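Local coordinates for protein alpha-1,3-glucanase (Streptomyces thermodiastaticus, PDB 7C7D) that probably hydrolyses the alpha-1,3-glucosidic linkages of alpha-1,3-glucan as a calcium-containing glycosidase of family GH87, at residues 126-131 with 167-172; 275-280 with 311-316; 482-487 with 513-518. All blocks are in the same frame, centred on the assembly; numbering follows the deposited sequence.

Contact 1. Residues 126-131 with 167-172; sequences LDVYVN and LLLGRD
Leu167 opens the second segment's side of this contact with a methyl-to-methyl touch: its CD2 lies 4.3 Å from CG2 of Val128. The strand 163-169 belongs to one antiparallel sheet and strand 123-130 to another, and no hydrogen bond joins the two segments. CA of Val128 and CA of Leu169 are 8.7 Å apart, too far for strand pairing, which identifies the contact as face-to-face packing of side chains between sheets. Leu167 also reaches Leu139, on the strand next to 123-130. Leu169 comes next, and its CD2 stands 4.3 Å from CG1 of Val128, so the two branches of that valine are divided between two leucines. Leu169 also touches Leu112 of its own sheet, and its carbonyl O takes a weak hydrogen bond from Arg137 NH2, on the strand beside 123-130. The chain then turns a corner at Gly170 and Arg171. Arg171 resumes the contact with an extended chain. Its CD is 3.6 Å from Val130 CG1, and the same methyl sits over one face of the guanidinium, 3.3 Å above the plane and displaced toward the rim. The two side chains run past each other in opposite directions. Val130 holds CG1 anti to its backbone nitrogen (chi1 171°), the rotation that presents this methyl to the arginine. The buried area, 232 Å² summed over both segments, is modest. With apolar branches inside and a guanidinium laid over a valine at the exposed end, the chemistry implies that the two segments cohere by van der Waals and hydrophobic contact.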
loop_
_atom_site.group_PDB
_atom_site.type_symbol
_atom_site.label_atom_id
_atom_site.label_comp_id
_atom_site.label_asym_id
_atom_site.label_seq_id
_atom_site.Cartn_x
_atom_site.Cartn_y
_atom_site.Cartn_z
ATOM N N LEU A 126 -8.754 -15.947 -18.141
ATOM C CA LEU A 126 -7.506 -16.680 -18.005
ATOM C C LEU A 126 -7.862 -18.035 -17.416
ATOM O O LEU A 126 -8.438 -18.105 -16.326
ATOM C CB LEU A 126 -6.566 -15.905 -17.079
ATOM C CG LEU A 126 -5.105 -16.333 -16.956
ATOM C CD1 LEU A 126 -4.387 -16.363 -18.294
ATOM C CD2 LEU A 126 -4.394 -15.390 -16.002
ATOM N N ASP A 127 -7.563 -19.104 -18.150
ATOM C CA ASP A 127 -7.929 -20.437 -17.695
ATOM C C ASP A 127 -6.994 -20.895 -16.582
ATOM O O ASP A 127 -5.835 -20.480 -16.505
ATOM C CB ASP A 127 -7.886 -21.440 -18.851
ATOM C CG ASP A 127 -9.122 -21.367 -19.735
ATOM O OD1 ASP A 127 -10.047 -20.595 -19.412
ATOM O OD2 ASP A 127 -9.176 -22.101 -20.747
ATOM N N VAL A 128 -7.517 -21.754 -15.709
ATOM C CA VAL A 128 -6.779 -22.291 -14.572
ATOM C C VAL A 128 -6.787 -23.810 -14.666
ATOM O O VAL A 128 -7.850 -24.424 -14.815
ATOM C CB VAL A 128 -7.373 -21.817 -13.232
ATOM C CG1 VAL A 128 -6.510 -22.287 -12.071
ATOM C CG2 VAL A 128 -7.509 -20.295 -13.211
ATOM N N TYR A 129 -5.601 -24.406 -14.586
ATOM C CA TYR A 129 -5.432 -25.849 -14.544
ATOM C C TYR A 129 -4.780 -26.202 -13.219
ATOM O O TYR A 129 -3.939 -25.453 -12.709
ATOM C CB TYR A 129 -4.522 -26.334 -15.681
ATOM C CG TYR A 129 -5.120 -26.232 -17.068
ATOM C CD1 TYR A 129 -5.323 -24.999 -17.672
ATOM C CD2 TYR A 129 -5.465 -27.375 -17.782
ATOM C CE1 TYR A 129 -5.862 -24.904 -18.941
ATOM C CE2 TYR A 129 -6.006 -27.291 -19.052
ATOM C CZ TYR A 129 -6.203 -26.054 -19.626
ATOM O OH TYR A 129 -6.740 -25.966 -20.890
ATOM N N VAL A 130 -5.173 -27.339 -12.658
ATOM C CA VAL A 130 -4.537 -27.881 -11.468
ATOM C C VAL A 130 -4.115 -29.300 -11.809
ATOM O O VAL A 130 -4.967 -30.168 -12.038
ATOM C CB VAL A 130 -5.465 -27.859 -10.249
ATOM C CG1 VAL A 130 -4.827 -28.633 -9.110
ATOM C CG2 VAL A 130 -5.777 -26.422 -9.836
ATOM N N ASN A 131 -2.804 -29.531 -11.860
ATOM C CA ASN A 131 -2.252 -30.852 -12.165
ATOM C C ASN A 131 -2.627 -31.308 -13.573
ATOM O O ASN A 131 -2.923 -32.481 -13.808
ATOM C CB ASN A 131 -2.651 -31.893 -11.114
ATOM C CG ASN A 131 -2.056 -31.600 -9.753
ATOM O OD1 ASN A 131 -2.671 -31.875 -8.722
ATOM N ND2 ASN A 131 -0.853 -31.038 -9.742
ATOM N N LEU A 167 -10.046 -16.138 -7.382
ATOM C CA LEU A 167 -10.914 -17.282 -7.611
ATOM C C LEU A 167 -10.696 -18.288 -6.493
ATOM O O LEU A 167 -9.549 -18.608 -6.163
ATOM C CB LEU A 167 -10.554 -17.928 -8.953
ATOM C CG LEU A 167 -11.473 -18.970 -9.584
ATOM C CD1 LEU A 167 -12.923 -18.529 -9.503
ATOM C CD2 LEU A 167 -11.056 -19.203 -11.027
ATOM N N LEU A 168 -11.788 -18.772 -5.908
ATOM C CA LEU A 168 -11.706 -19.976 -5.095
ATOM C C LEU A 168 -11.467 -21.157 -6.024
ATOM O O LEU A 168 -12.122 -21.283 -7.063
ATOM C CB LEU A 168 -13.010 -20.183 -4.322
ATOM C CG LEU A 168 -13.319 -19.188 -3.199
ATOM C CD1 LEU A 168 -14.763 -19.324 -2.731
ATOM C CD2 LEU A 168 -12.362 -19.364 -2.031
ATOM N N LEU A 169 -10.513 -22.019 -5.667
ATOM C CA LEU A 169 -10.153 -23.106 -6.574
ATOM C C LEU A 169 -11.184 -24.229 -6.599
ATOM O O LEU A 169 -11.176 -25.030 -7.540
ATOM C CB LEU A 169 -8.771 -23.663 -6.230
ATOM C CG LEU A 169 -7.591 -22.711 -6.442
ATOM C CD1 LEU A 169 -6.312 -23.320 -5.888
ATOM C CD2 LEU A 169 -7.428 -22.348 -7.910
ATOM N N GLY A 170 -12.070 -24.307 -5.607
ATOM C CA GLY A 170 -12.931 -25.465 -5.466
ATOM C C GLY A 170 -12.201 -26.733 -5.091
ATOM O O GLY A 170 -12.817 -27.806 -5.049
ATOM N N ARG A 171 -10.909 -26.624 -4.802
ATOM C CA ARG A 171 -9.995 -27.711 -4.511
ATOM C C ARG A 171 -9.034 -27.155 -3.475
ATOM O O ARG A 171 -8.878 -25.938 -3.352
ATOM C CB ARG A 171 -9.215 -28.071 -5.785
ATOM C CG ARG A 171 -8.628 -29.464 -5.856
ATOM C CD ARG A 171 -7.496 -29.489 -6.880
ATOM N NE ARG A 171 -7.054 -30.845 -7.192
ATOM C CZ ARG A 171 -7.234 -31.449 -8.364
ATOM N NH1 ARG A 171 -7.841 -30.821 -9.363
ATOM N NH2 ARG A 171 -6.796 -32.689 -8.538
ATOM N N ASP A 172 -8.393 -28.034 -2.720
ATOM C CA ASP A 172 -7.299 -27.617 -1.843
ATOM C C ASP A 172 -5.991 -28.243 -2.317
ATOM O O ASP A 172 -5.666 -29.379 -1.962
ATOM C CB ASP A 172 -7.581 -27.866 -0.362
ATOM C CG ASP A 172 -8.809 -27.123 0.133
ATOM O OD1 ASP A 172 -8.696 -26.439 1.173
ATOM O OD2 ASP A 172 -9.885 -27.224 -0.496
#

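Contact 2. Residues 275-280 with 311-316; sequences HFIDQT and GSLGPG
Gln279 and Ser312 grip each other twice, and this is the tightly packed part of the contact. Backbone N of Ser312 donates to O of Gln279 at 2.9 Å. In return, NE2 of the Gln279 side chain donates to Ser312 O, also at 2.9 Å, with an angle of 161° at the hydrogen; the bond lies in the carbonyl plane and close to the amide plane. CG of Gln279 takes the place between backbone N and carbonyl carbon (chi1 54°), and the chain beyond it is extended, which carries the amide to that carbonyl. The OE1 end accepts from Val256 N, fixing the amide's rotation. An alanine in place of Gln279 would probably leave Ser312 O and Val256 N without these mates and open a gap beside Leu313. Gly311 CA approaches Gln279 O to 3.3 Å, and a beta carbon there would clash with that oxygen. Also in the interior, Ser312 OG bonds to Thr336 O in the following turn. Apolar contact is looser: Ile277 CG2 and Leu313 CD2 are 4.4 Å apart. On the solvent side, exposed Thr280 contributes its carbonyl O, 3.4 Å from Ser312 CB. The glutamine bond is a local addition; the parallel bridge of Gln279 with Gly311, stacking one turn on the next, is the arrangement of a right-handed parallel beta-helix, consistent with the pectate lyase-like family.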
loop_
_atom_site.group_PDB
_atom_site.type_symbol
_atom_site.label_atom_id
_atom_site.label_comp_id
_atom_site.label_asym_id
_atom_site.label_seq_id
_atom_site.Cartn_x
_atom_site.Cartn_y
_atom_site.Cartn_z
ATOM N N HIS A 275 -19.023 3.770 -2.662
ATOM C CA HIS A 275 -19.292 4.855 -1.723
ATOM C C HIS A 275 -19.979 4.242 -0.511
ATOM O O HIS A 275 -21.167 4.473 -0.276
ATOM C CB HIS A 275 -20.200 5.891 -2.398
ATOM C CG HIS A 275 -20.368 7.166 -1.632
ATOM N ND1 HIS A 275 -21.485 7.959 -1.765
ATOM C CD2 HIS A 275 -19.559 7.800 -0.751
ATOM C CE1 HIS A 275 -21.362 9.024 -0.995
ATOM N NE2 HIS A 275 -20.201 8.955 -0.369
ATOM N N PHE A 276 -19.248 3.427 0.249
ATOM C CA PHE A 276 -19.892 2.514 1.188
ATOM C C PHE A 276 -20.309 3.204 2.485
ATOM O O PHE A 276 -21.498 3.243 2.820
ATOM C CB PHE A 276 -18.996 1.299 1.441
ATOM C CG PHE A 276 -19.591 0.292 2.378
ATOM C CD1 PHE A 276 -20.763 -0.374 2.055
ATOM C CD2 PHE A 276 -18.987 0.024 3.590
ATOM C CE1 PHE A 276 -21.309 -1.304 2.920
ATOM C CE2 PHE A 276 -19.527 -0.901 4.463
ATOM C CZ PHE A 276 -20.691 -1.568 4.129
ATOM N N ILE A 277 -19.349 3.739 3.241
ATOM C CA ILE A 277 -19.630 4.507 4.450
ATOM C C ILE A 277 -19.073 5.907 4.259
ATOM O O ILE A 277 -17.909 6.066 3.878
ATOM C CB ILE A 277 -19.038 3.837 5.706
ATOM C CG1 ILE A 277 -19.817 2.562 6.037
ATOM C CG2 ILE A 277 -19.044 4.799 6.893
ATOM C CD1 ILE A 277 -19.121 1.671 7.068
ATOM N N ASP A 278 -19.902 6.918 4.519
ATOM C CA ASP A 278 -19.479 8.310 4.380
ATOM C C ASP A 278 -20.186 9.107 5.467
ATOM O O ASP A 278 -21.397 9.347 5.383
ATOM C CB ASP A 278 -19.825 8.824 2.980
ATOM C CG ASP A 278 -19.226 10.187 2.672
ATOM O OD1 ASP A 278 -18.649 10.824 3.578
ATOM O OD2 ASP A 278 -19.334 10.621 1.503
ATOM N N GLN A 279 -19.446 9.500 6.500
ATOM C CA GLN A 279 -20.044 10.200 7.623
ATOM C C GLN A 279 -18.958 10.991 8.328
ATOM O O GLN A 279 -17.835 10.509 8.482
ATOM C CB GLN A 279 -20.703 9.213 8.595
ATOM C CG GLN A 279 -19.772 8.106 9.075
ATOM C CD GLN A 279 -20.500 7.026 9.845
ATOM O OE1 GLN A 279 -21.690 6.798 9.654
ATOM N NE2 GLN A 279 -19.785 6.360 10.738
ATOM N N THR A 280 -19.292 12.208 8.741
ATOM C CA THR A 280 -18.295 13.052 9.383
ATOM C C THR A 280 -18.102 12.708 10.847
ATOM O O THR A 280 -17.083 13.090 11.432
ATOM C CB THR A 280 -18.669 14.527 9.244
ATOM O OG1 THR A 280 -19.971 14.739 9.804
ATOM C CG2 THR A 280 -18.671 14.948 7.781
ATOM N N GLY A 311 -14.436 9.435 6.234
ATOM C CA GLY A 311 -14.777 10.189 7.421
ATOM C C GLY A 311 -14.440 9.484 8.720
ATOM O O GLY A 311 -13.302 9.053 8.945
ATOM N N SER A 312 -15.436 9.344 9.583
ATOM C CA SER A 312 -15.221 8.954 10.967
ATOM C C SER A 312 -15.968 7.672 11.300
ATOM O O SER A 312 -17.177 7.568 11.051
ATOM C CB SER A 312 -15.694 10.075 11.894
ATOM O OG SER A 312 -15.823 9.620 13.224
ATOM N N LEU A 313 -15.252 6.721 11.903
ATOM C CA LEU A 313 -15.863 5.535 12.479
ATOM C C LEU A 313 -16.070 5.668 13.981
ATOM O O LEU A 313 -16.542 4.722 14.620
ATOM C CB LEU A 313 -15.025 4.293 12.176
ATOM C CG LEU A 313 -14.926 3.923 10.698
ATOM C CD1 LEU A 313 -13.986 2.738 10.517
ATOM C CD2 LEU A 313 -16.305 3.621 10.123
ATOM N N GLY A 314 -15.751 6.830 14.549
ATOM C CA GLY A 314 -15.928 7.071 15.959
ATOM C C GLY A 314 -14.899 6.358 16.810
ATOM O O GLY A 314 -14.013 5.663 16.309
ATOM N N PRO A 315 -15.007 6.528 18.123
ATOM C CA PRO A 315 -14.062 5.880 19.044
ATOM C C PRO A 315 -14.358 4.399 19.238
ATOM O O PRO A 315 -15.503 3.948 19.167
ATOM C CB PRO A 315 -14.288 6.637 20.359
ATOM C CG PRO A 315 -15.729 7.088 20.273
ATOM C CD PRO A 315 -15.952 7.422 18.817
ATOM N N GLY A 316 -13.299 3.637 19.513
ATOM C CA GLY A 316 -13.474 2.241 19.883
ATOM C C GLY A 316 -13.924 1.346 18.751
ATOM O O GLY A 316 -14.666 0.384 18.982
#

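Contact 3. Residues 482-487 with 513-518; sequences AIEARV and AVKNVT
Asn516 O accepts from Val487 N at 2.9 Å with an angle of 173° at the hydrogen, and Val487 O in turn takes Thr518 N at 3.0 Å. These two bonds flank the parallel bridge of Val487 with Val517, whose side chains share a face, CB of Val487 meeting CG2 of Val517. Farther back, Ile483 N is satisfied by Ala513 O, 3.0 Å away. Between these ends the chain turns a corner at Asn516, and the pairing thins. Ile483 O receives a weak bond from Asn516 ND2 (3.2 Å, 123°), while Asn516 N is answered by Glu539 OE1 of the next strand; Lys515 N, buried here, has no partner in the model. At a chi1 of 50° Lys515 starts out flanked by both arms of its own backbone, and its extended chain then passes Ile483 O toward Glu484. NZ forms a salt bridge to Glu484 OE1 whose hydrogen bond is weak at 3.3 Å, reinforced by a water that donates to OE2 and accepts from NZ. Arg486 instead pairs with Asp488. Parallel pairing beside a corner, with Val487 and Val517 aligned on one face, fits adjacent coils of a parallel beta-helix.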
loop_
_atom_site.group_PDB
_atom_site.type_symbol
_atom_site.label_atom_id
_atom_site.label_comp_id
_atom_site.label_asym_id
_atom_site.label_seq_id
_atom_site.Cartn_x
_atom_site.Cartn_y
_atom_site.Cartn_z
ATOM N N ALA A 482 11.631 22.998 9.446
ATOM C CA ALA A 482 12.710 22.183 9.982
ATOM C C ALA A 482 12.159 21.041 10.833
ATOM O O ALA A 482 11.052 21.102 11.375
ATOM C CB ALA A 482 13.629 23.049 10.837
ATOM N N ILE A 483 12.957 19.981 10.950
ATOM C CA ILE A 483 12.577 18.825 11.757
ATOM C C ILE A 483 12.726 19.194 13.231
ATOM O O ILE A 483 13.844 19.286 13.748
ATOM C CB ILE A 483 13.418 17.592 11.410
ATOM C CG1 ILE A 483 13.421 17.325 9.895
ATOM C CG2 ILE A 483 12.942 16.387 12.205
ATOM C CD1 ILE A 483 12.074 16.982 9.284
ATOM N N GLU A 484 11.598 19.409 13.913
ATOM C CA GLU A 484 11.615 19.742 15.331
ATOM C C GLU A 484 11.275 18.557 16.219
ATOM O O GLU A 484 11.366 18.671 17.449
ATOM C CB GLU A 484 10.672 20.918 15.625
ATOM C CG GLU A 484 10.878 22.127 14.717
ATOM C CD GLU A 484 12.202 22.841 14.936
ATOM O OE1 GLU A 484 12.964 22.463 15.850
ATOM O OE2 GLU A 484 12.485 23.794 14.175
ATOM N N ALA A 485 10.889 17.434 15.626
ATOM C CA ALA A 485 10.774 16.178 16.339
ATOM C C ALA A 485 12.135 15.497 16.394
ATOM O O ALA A 485 13.061 15.840 15.657
ATOM C CB ALA A 485 9.787 15.261 15.616
ATOM N N ARG A 486 12.252 14.531 17.294
ATOM C CA ARG A 486 13.327 13.553 17.222
ATOM C C ARG A 486 12.892 12.441 16.277
ATOM O O ARG A 486 11.763 11.953 16.366
ATOM C CB ARG A 486 13.558 12.994 18.626
ATOM C CG ARG A 486 14.550 11.871 18.756
ATOM C CD ARG A 486 14.439 11.305 20.166
ATOM N NE ARG A 486 15.397 10.239 20.426
ATOM C CZ ARG A 486 16.426 10.357 21.255
ATOM N NH1 ARG A 486 16.626 11.496 21.904
ATOM N NH2 ARG A 486 17.252 9.336 21.439
ATOM N N VAL A 487 13.764 12.056 15.352
ATOM C CA VAL A 487 13.453 10.996 14.397
ATOM C C VAL A 487 14.476 9.890 14.607
ATOM O O VAL A 487 15.678 10.093 14.381
ATOM C CB VAL A 487 13.450 11.498 12.948
ATOM C CG1 VAL A 487 13.091 10.369 12.001
ATOM C CG2 VAL A 487 12.482 12.670 12.787
ATOM N N ALA A 513 16.400 22.869 8.177
ATOM C CA ALA A 513 17.318 21.860 8.693
ATOM C C ALA A 513 16.643 20.502 8.868
ATOM O O ALA A 513 15.519 20.397 9.372
ATOM C CB ALA A 513 17.893 22.306 10.035
ATOM N N VAL A 514 17.350 19.457 8.447
ATOM C CA VAL A 514 17.082 18.100 8.898
ATOM C C VAL A 514 18.029 17.870 10.067
ATOM O O VAL A 514 19.252 17.876 9.899
ATOM C CB VAL A 514 17.303 17.072 7.781
ATOM C CG1 VAL A 514 17.254 15.661 8.356
ATOM C CG2 VAL A 514 16.256 17.242 6.693
ATOM N N LYS A 515 17.463 17.700 11.257
ATOM C CA LYS A 515 18.242 17.596 12.481
ATOM C C LYS A 515 17.480 16.686 13.429
ATOM O O LYS A 515 16.339 16.302 13.161
ATOM C CB LYS A 515 18.447 18.979 13.107
ATOM C CG LYS A 515 17.152 19.770 13.248
ATOM C CD LYS A 515 17.356 21.056 14.034
ATOM C CE LYS A 515 16.041 21.813 14.184
ATOM N NZ LYS A 515 16.129 22.887 15.211
ATOM N N ASN A 516 18.125 16.335 14.545
ATOM C CA ASN A 516 17.529 15.446 15.546
ATOM C C ASN A 516 17.272 14.056 14.983
ATOM O O ASN A 516 16.395 13.332 15.464
ATOM C CB ASN A 516 16.251 16.015 16.172
ATOM C CG ASN A 516 16.418 17.446 16.633
ATOM O OD1 ASN A 516 17.380 17.775 17.324
ATOM N ND2 ASN A 516 15.474 18.305 16.261
ATOM N N VAL A 517 18.046 13.667 13.973
ATOM C CA VAL A 517 17.893 12.379 13.311
ATOM C C VAL A 517 19.003 11.451 13.772
ATOM O O VAL A 517 20.184 11.820 13.748
ATOM C CB VAL A 517 17.943 12.537 11.782
ATOM C CG1 VAL A 517 17.990 11.164 11.087
ATOM C CG2 VAL A 517 16.764 13.352 11.296
ATOM N N THR A 518 18.626 10.245 14.184
ATOM C CA THR A 518 19.570 9.177 14.487
ATOM C C THR A 518 19.216 7.966 13.644
ATOM O O THR A 518 18.062 7.529 13.637
ATOM C CB THR A 518 19.496 8.789 15.965
ATOM O OG1 THR A 518 19.775 9.939 16.767
ATOM C CG2 THR A 518 20.509 7.689 16.281
HETATM O O HOH W 1 14.574 25.120 14.328
#

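In the fold
The contacts follow one another along the chain without interleaving. Contact 1 lies in the N-terminal beta domain and packs strands of two antiparallel sheets face to face, whereas contacts 2 and 3 join successive turns of the parallel beta-helix. Contact 2 starts at strand 277-279, an outermost strand of an eleven-stranded parallel sheet, while contact 3 pairs strands 486-495 and 517-527 on another face, late in the helix. Centres of contacts 1 and 2 are 37 Å apart, those of 2 and 3 34 Å, and those of 1 and 3 52 Å, on opposite sides of the chain's centre. The three thus sample two architectures of the catalytic unit, an antiparallel-sheet domain and a long beta-helix.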